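PDB 3OWA: acyl-CoA dehydrogenase from Bacillus anthracis, which probably oxidises acyl-CoA thioesters to enoyl-CoA, using bound flavin-adenine dinucleotide as the electron acceptor. Local coordinates for residues P30-S35 / T513-K518; E333-T338 / A355-E360. One frame throughout, in Å; residues are numbered along the deposited sequence.

Overall arrangement
Contact 1 rests on one salt bridge between two side chains; contact 2 combines a charge pair with packing of an arginine on a tyrosine and a bridging water. Contact 1 (30-35 with 513-518) is a surface contact about 21 Å from the centre of the chain, tying the loop before helix 35-52 to helix 490-520 near the far end of the sequence. Contact 2 (333-338 with 355-360) is partly buried, about 14 Å from that centre, and local: it joins the end of helix 305-336 to the start of helix 358-383. The first bridge is also a hydrogen bond; the second is charge attraction alone. The contacts share no helix, and their centres lie 20 Å apart.

Contact 1: P30-S35 / T513-K518; sequences PEDFSS and TEKAIK
The carboxylate of Asp32 meets the ammonium group of Lys515 near its own plane: NZ approaches OD2 on the syn side, 22° out of that plane. Lys515 NZ lies 3.2 Å from Asp32 OD2 and 3.8 Å from OD1, so the salt bridge, which is also a hydrogen bond, is one-sided. The two side chains come from opposite directions. Lys515 starts with CG anti to its backbone N (chi1 164°) and bends at chi2 and chi3, which carries NZ across to the loop. The stronger bonds of both groups go to the backbone just ahead of the short 3-10 turn at 30-32, OD2 to Thr29 N and NZ to Val27 O; the bridge adds to them. That turn is closed by Phe33 N bonding to Pro30 O at 3.1 Å; the same oxygen sits 3.0 Å above one face of the Phe33 ring, toward its rim. On the helix, Lys518 NZ pairs with Glu514 OE2 at 2.8 Å, one turn apart. Glu31 adds a salt bridge to Arg512. Thr513, Ala516 and Ile517 pack against helix 526-554, whereas Phe33 rests on helix 95-105; the contact thus fastens the loop leading into helix 35-52 to a helix of the C-terminal bundle.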
loop_
_atom_site.group_PDB
_atom_site.type_symbol
_atom_site.label_atom_id
_atom_site.label_comp_id
_atom_site.label_asym_id
_atom_site.label_seq_id
_atom_site.Cartn_x
_atom_site.Cartn_y
_atom_site.Cartn_z
ATOM N N PRO A 30 -26.284 -9.011 4.266
ATOM C CA PRO A 30 -26.835 -7.857 4.972
ATOM C C PRO A 30 -28.329 -7.603 4.714
ATOM O O PRO A 30 -28.986 -6.966 5.548
ATOM C CB PRO A 30 -25.972 -6.692 4.475
ATOM C CG PRO A 30 -24.612 -7.327 4.139
ATOM C CD PRO A 30 -24.961 -8.726 3.661
ATOM N N GLU A 31 -28.871 -8.093 3.590
ATOM C CA GLU A 31 -30.304 -7.920 3.282
ATOM C C GLU A 31 -31.190 -8.745 4.229
ATOM O O GLU A 31 -32.386 -8.476 4.387
ATOM C CB GLU A 31 -30.609 -8.238 1.791
ATOM C CG GLU A 31 -30.121 -7.185 0.784
ATOM C CD GLU A 31 -28.568 -7.014 0.738
ATOM O OE1 GLU A 31 -27.834 -7.997 0.526
ATOM O OE2 GLU A 31 -28.088 -5.875 0.896
ATOM N N ASP A 32 -30.570 -9.725 4.887
ATOM C CA ASP A 32 -31.213 -10.553 5.889
ATOM C C ASP A 32 -31.223 -9.957 7.313
ATOM O O ASP A 32 -31.753 -10.584 8.224
ATOM C CB ASP A 32 -30.543 -11.934 5.887
ATOM C CG ASP A 32 -30.659 -12.638 4.524
ATOM O OD1 ASP A 32 -31.762 -12.572 3.937
ATOM O OD2 ASP A 32 -29.676 -13.239 4.038
ATOM N N PHE A 33 -30.645 -8.769 7.517
ATOM C CA PHE A 33 -30.664 -8.131 8.839
ATOM C C PHE A 33 -32.117 -7.926 9.279
ATOM O O PHE A 33 -32.942 -7.542 8.459
ATOM C CB PHE A 33 -30.003 -6.750 8.807
ATOM C CG PHE A 33 -28.485 -6.774 8.646
ATOM C CD1 PHE A 33 -27.827 -5.661 8.158
ATOM C CD2 PHE A 33 -27.747 -7.902 8.957
ATOM C CE1 PHE A 33 -26.425 -5.657 7.995
ATOM C CE2 PHE A 33 -26.341 -7.912 8.796
ATOM C CZ PHE A 33 -25.698 -6.784 8.323
ATOM N N SER A 34 -32.413 -8.159 10.553
ATOM C CA SER A 34 -33.724 -7.829 11.126
ATOM C C SER A 34 -33.773 -6.343 11.532
ATOM O O SER A 34 -32.748 -5.662 11.534
ATOM C CB SER A 34 -33.935 -8.665 12.382
ATOM O OG SER A 34 -33.050 -8.220 13.403
ATOM N N SER A 35 -34.949 -5.844 11.916
ATOM C CA SER A 35 -35.068 -4.513 12.520
ATOM C C SER A 35 -34.244 -4.374 13.818
ATOM O O SER A 35 -33.755 -3.286 14.116
ATOM C CB SER A 35 -36.539 -4.165 12.829
ATOM O OG SER A 35 -37.311 -4.165 11.621
ATOM N N THR A 513 -25.948 -11.115 -4.584
ATOM C CA THR A 513 -26.625 -10.387 -5.646
ATOM C C THR A 513 -27.810 -11.248 -6.199
ATOM O O THR A 513 -28.913 -10.750 -6.408
ATOM C CB THR A 513 -25.629 -9.966 -6.756
ATOM O OG1 THR A 513 -24.529 -9.223 -6.170
ATOM C CG2 THR A 513 -26.334 -9.138 -7.840
ATOM N N GLU A 514 -27.558 -12.536 -6.394
ATOM C CA GLU A 514 -28.573 -13.478 -6.845
ATOM C C GLU A 514 -29.752 -13.496 -5.879
ATOM O O GLU A 514 -30.919 -13.404 -6.300
ATOM C CB GLU A 514 -27.955 -14.870 -6.948
ATOM C CG GLU A 514 -28.818 -15.883 -7.685
ATOM C CD GLU A 514 -28.237 -17.301 -7.641
ATOM O OE1 GLU A 514 -26.983 -17.444 -7.667
ATOM O OE2 GLU A 514 -29.045 -18.267 -7.563
ATOM N N LYS A 515 -29.455 -13.586 -4.583
ATOM C CA LYS A 515 -30.500 -13.532 -3.574
ATOM C C LYS A 515 -31.313 -12.229 -3.618
ATOM O O LYS A 515 -32.549 -12.261 -3.520
ATOM C CB LYS A 515 -29.936 -13.803 -2.169
ATOM C CG LYS A 515 -30.892 -13.371 -1.059
ATOM C CD LYS A 515 -31.175 -14.444 -0.040
ATOM C CE LYS A 515 -29.953 -14.966 0.632
ATOM N NZ LYS A 515 -30.367 -15.546 1.947
ATOM N N ALA A 516 -30.627 -11.102 -3.784
ATOM C CA ALA A 516 -31.275 -9.800 -3.867
ATOM C C ALA A 516 -32.246 -9.736 -5.042
ATOM O O ALA A 516 -33.370 -9.255 -4.903
ATOM C CB ALA A 516 -30.259 -8.712 -3.984
ATOM N N ILE A 517 -31.790 -10.224 -6.188
ATOM C CA ILE A 517 -32.580 -10.227 -7.408
ATOM C C ILE A 517 -33.889 -10.988 -7.149
ATOM O O ILE A 517 -34.970 -10.449 -7.364
ATOM C CB ILE A 517 -31.767 -10.781 -8.602
ATOM C CG1 ILE A 517 -30.697 -9.765 -9.012
ATOM C CG2 ILE A 517 -32.692 -11.127 -9.834
ATOM C CD1 ILE A 517 -29.628 -10.336 -9.863
ATOM N N LYS A 518 -33.765 -12.198 -6.613
ATOM C CA LYS A 518 -34.897 -13.062 -6.337
ATOM C C LYS A 518 -35.769 -12.513 -5.243
ATOM O O LYS A 518 -36.914 -12.926 -5.109
ATOM C CB LYS A 518 -34.404 -14.461 -5.989
ATOM C CG LYS A 518 -33.389 -14.926 -7.038
ATOM C CD LYS A 518 -33.273 -16.429 -7.208
ATOM C CE LYS A 518 -32.281 -16.720 -8.332
ATOM N NZ LYS A 518 -31.704 -18.092 -8.303
#

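Contact 2: E333-T338 / A355-E360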
loop_
_atom_site.group_PDB
_atom_site.type_symbol
_atom_site.label_atom_id
_atom_site.label_comp_id
_atom_site.label_asym_id
_atom_site.label_seq_id
_atom_site.Cartn_x
_atom_site.Cartn_y
_atom_site.Cartn_z
ATOM N N GLU A 333 -23.787 -18.185 13.026
ATOM C CA GLU A 333 -25.153 -18.073 13.573
ATOM C C GLU A 333 -26.027 -19.295 13.293
ATOM O O GLU A 333 -26.837 -19.687 14.135
ATOM C CB GLU A 333 -25.886 -16.831 13.050
ATOM C CG GLU A 333 -26.050 -15.695 14.047
ATOM C CD GLU A 333 -26.709 -16.108 15.358
ATOM O OE1 GLU A 333 -26.030 -15.976 16.397
ATOM O OE2 GLU A 333 -27.888 -16.556 15.368
ATOM N N SER A 334 -25.884 -19.892 12.114
ATOM C CA SER A 334 -26.730 -21.031 11.799
ATOM C C SER A 334 -26.206 -22.320 12.448
ATOM O O SER A 334 -26.943 -23.291 12.594
ATOM C CB SER A 334 -26.966 -21.175 10.296
ATOM O OG SER A 334 -25.832 -21.704 9.662
ATOM N N ARG A 335 -24.941 -22.319 12.847
ATOM C CA ARG A 335 -24.397 -23.434 13.602
ATOM C C ARG A 335 -24.822 -23.303 15.071
ATOM O O ARG A 335 -25.077 -24.310 15.750
ATOM C CB ARG A 335 -22.879 -23.465 13.473
ATOM C CG ARG A 335 -22.285 -24.844 13.475
ATOM C CD ARG A 335 -22.561 -25.554 12.167
ATOM N NE ARG A 335 -21.608 -26.635 11.908
ATOM C CZ ARG A 335 -21.618 -27.404 10.817
ATOM N NH1 ARG A 335 -22.537 -27.227 9.873
ATOM N NH2 ARG A 335 -20.710 -28.365 10.665
HETATM N N MSE A 336 -24.893 -22.050 15.533
HETATM C CA MSE A 336 -25.399 -21.672 16.852
HETATM C C MSE A 336 -26.868 -22.065 17.058
HETATM O O MSE A 336 -27.266 -22.405 18.180
HETATM C CB MSE A 336 -25.287 -20.158 17.062
HETATM C CG MSE A 336 -23.868 -19.614 17.239
HETATM SE SE MSE A 336 -23.080 -20.140 18.895
HETATM C CE MSE A 336 -24.217 -19.100 20.077
ATOM N N SER A 337 -27.661 -21.992 15.986
ATOM C CA SER A 337 -29.088 -22.358 15.993
ATOM C C SER A 337 -29.362 -23.754 16.537
ATOM O O SER A 337 -30.406 -23.989 17.143
ATOM C CB SER A 337 -29.679 -22.261 14.582
ATOM O OG SER A 337 -29.977 -20.920 14.241
ATOM N N THR A 338 -28.424 -24.670 16.308
ATOM C CA THR A 338 -28.548 -26.067 16.738
ATOM C C THR A 338 -28.485 -26.217 18.256
ATOM O O THR A 338 -29.044 -27.157 18.826
ATOM C CB THR A 338 -27.422 -26.899 16.118
ATOM O OG1 THR A 338 -27.437 -26.699 14.704
ATOM C CG2 THR A 338 -27.595 -28.387 16.412
ATOM N N ALA A 355 -15.094 -22.503 15.148
ATOM C CA ALA A 355 -13.889 -23.226 14.734
ATOM C C ALA A 355 -14.169 -24.031 13.452
ATOM O O ALA A 355 -13.276 -24.180 12.620
ATOM C CB ALA A 355 -13.353 -24.128 15.858
ATOM N N GLU A 356 -15.416 -24.478 13.276
ATOM C CA GLU A 356 -15.863 -25.187 12.053
ATOM C C GLU A 356 -15.503 -24.359 10.818
ATOM O O GLU A 356 -15.112 -24.905 9.766
ATOM C CB GLU A 356 -17.379 -25.424 12.107
ATOM C CG GLU A 356 -18.012 -25.900 10.818
ATOM C CD GLU A 356 -17.568 -27.315 10.435
ATOM O OE1 GLU A 356 -17.134 -28.076 11.325
ATOM O OE2 GLU A 356 -17.647 -27.673 9.241
ATOM N N TYR A 357 -15.585 -23.033 10.974
ATOM C CA TYR A 357 -15.340 -22.124 9.867
ATOM C C TYR A 357 -14.006 -21.390 9.948
ATOM O O TYR A 357 -13.904 -20.243 9.512
ATOM C CB TYR A 357 -16.509 -21.164 9.734
ATOM C CG TYR A 357 -17.805 -21.921 9.632
ATOM C CD1 TYR A 357 -18.706 -21.929 10.681
ATOM C CD2 TYR A 357 -18.104 -22.662 8.492
ATOM C CE1 TYR A 357 -19.883 -22.649 10.606
ATOM C CE2 TYR A 357 -19.270 -23.366 8.391
ATOM C CZ TYR A 357 -20.155 -23.371 9.452
ATOM O OH TYR A 357 -21.325 -24.083 9.350
ATOM N N ALA A 358 -12.981 -22.058 10.482
ATOM C CA ALA A 358 -11.638 -21.453 10.586
ATOM C C ALA A 358 -11.129 -20.977 9.235
ATOM O O ALA A 358 -10.475 -19.943 9.172
ATOM C CB ALA A 358 -10.625 -22.397 11.248
ATOM N N ILE A 359 -11.431 -21.714 8.157
ATOM C CA ILE A 359 -10.978 -21.315 6.824
ATOM C C ILE A 359 -11.573 -19.975 6.402
ATOM O O ILE A 359 -10.850 -19.057 6.043
ATOM C CB ILE A 359 -11.232 -22.380 5.749
ATOM C CG1 ILE A 359 -10.316 -23.580 5.978
ATOM C CG2 ILE A 359 -10.996 -21.788 4.362
ATOM C CD1 ILE A 359 -10.724 -24.844 5.174
ATOM N N GLU A 360 -12.889 -19.889 6.430
ATOM C CA GLU A 360 -13.607 -18.666 6.134
ATOM C C GLU A 360 -13.126 -17.479 7.008
ATOM O O GLU A 360 -13.007 -16.363 6.516
ATOM C CB GLU A 360 -15.120 -18.915 6.292
ATOM C CG GLU A 360 -15.685 -19.918 5.257
ATOM C CD GLU A 360 -15.593 -21.411 5.679
ATOM O OE1 GLU A 360 -16.300 -22.217 5.044
ATOM O OE2 GLU A 360 -14.825 -21.776 6.623
HETATM O O HOH W 1 -23.828 -23.247 9.440
#
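Tyr357 OH has two hydrogen-bond partners, a water that donates to it at 2.6 Å and Val12 O of the N-terminal segment. The same water lies 2.5 Å from Ser334 OG and so links the two segments. Arg335 packs against the tyrosine: the hydroxyl sits over one face of the guanidinium, with Arg335 CD 3.4 Å from Tyr357 OH; NH1 is as near, but at too poor an angle for a hydrogen bond. Guanidinium and ring are steeply inclined, 65° apart, and Arg335 CB lies at the ring edge. Glu356 approaches the guanidinium obliquely, its carboxylate turned 31° from the guanidinium plane. Arg335 NH2 stands 3.4 Å from Glu356 OE2, a salt bridge of charge alone, since the oxygen is well out of the guanidinium plane and no N-H points at it. That oxygen takes its hydrogen bond from Gly14 N. With chi1 at 169° Glu356 runs out on the far side from its own N, and the turn at chi2 accompanies a CG set 3.5 Å above the centre of the neighbouring Tyr357 ring. Ala355 to Ala358 form a type I turn, closed by Ala358 N to Ala355 O at 3.0 Å, with Tyr357 at the N-cap position of helix 358-383. This is helix-end packing within the mainly helical C-terminal domain of the acyl-CoA dehydrogenase fold.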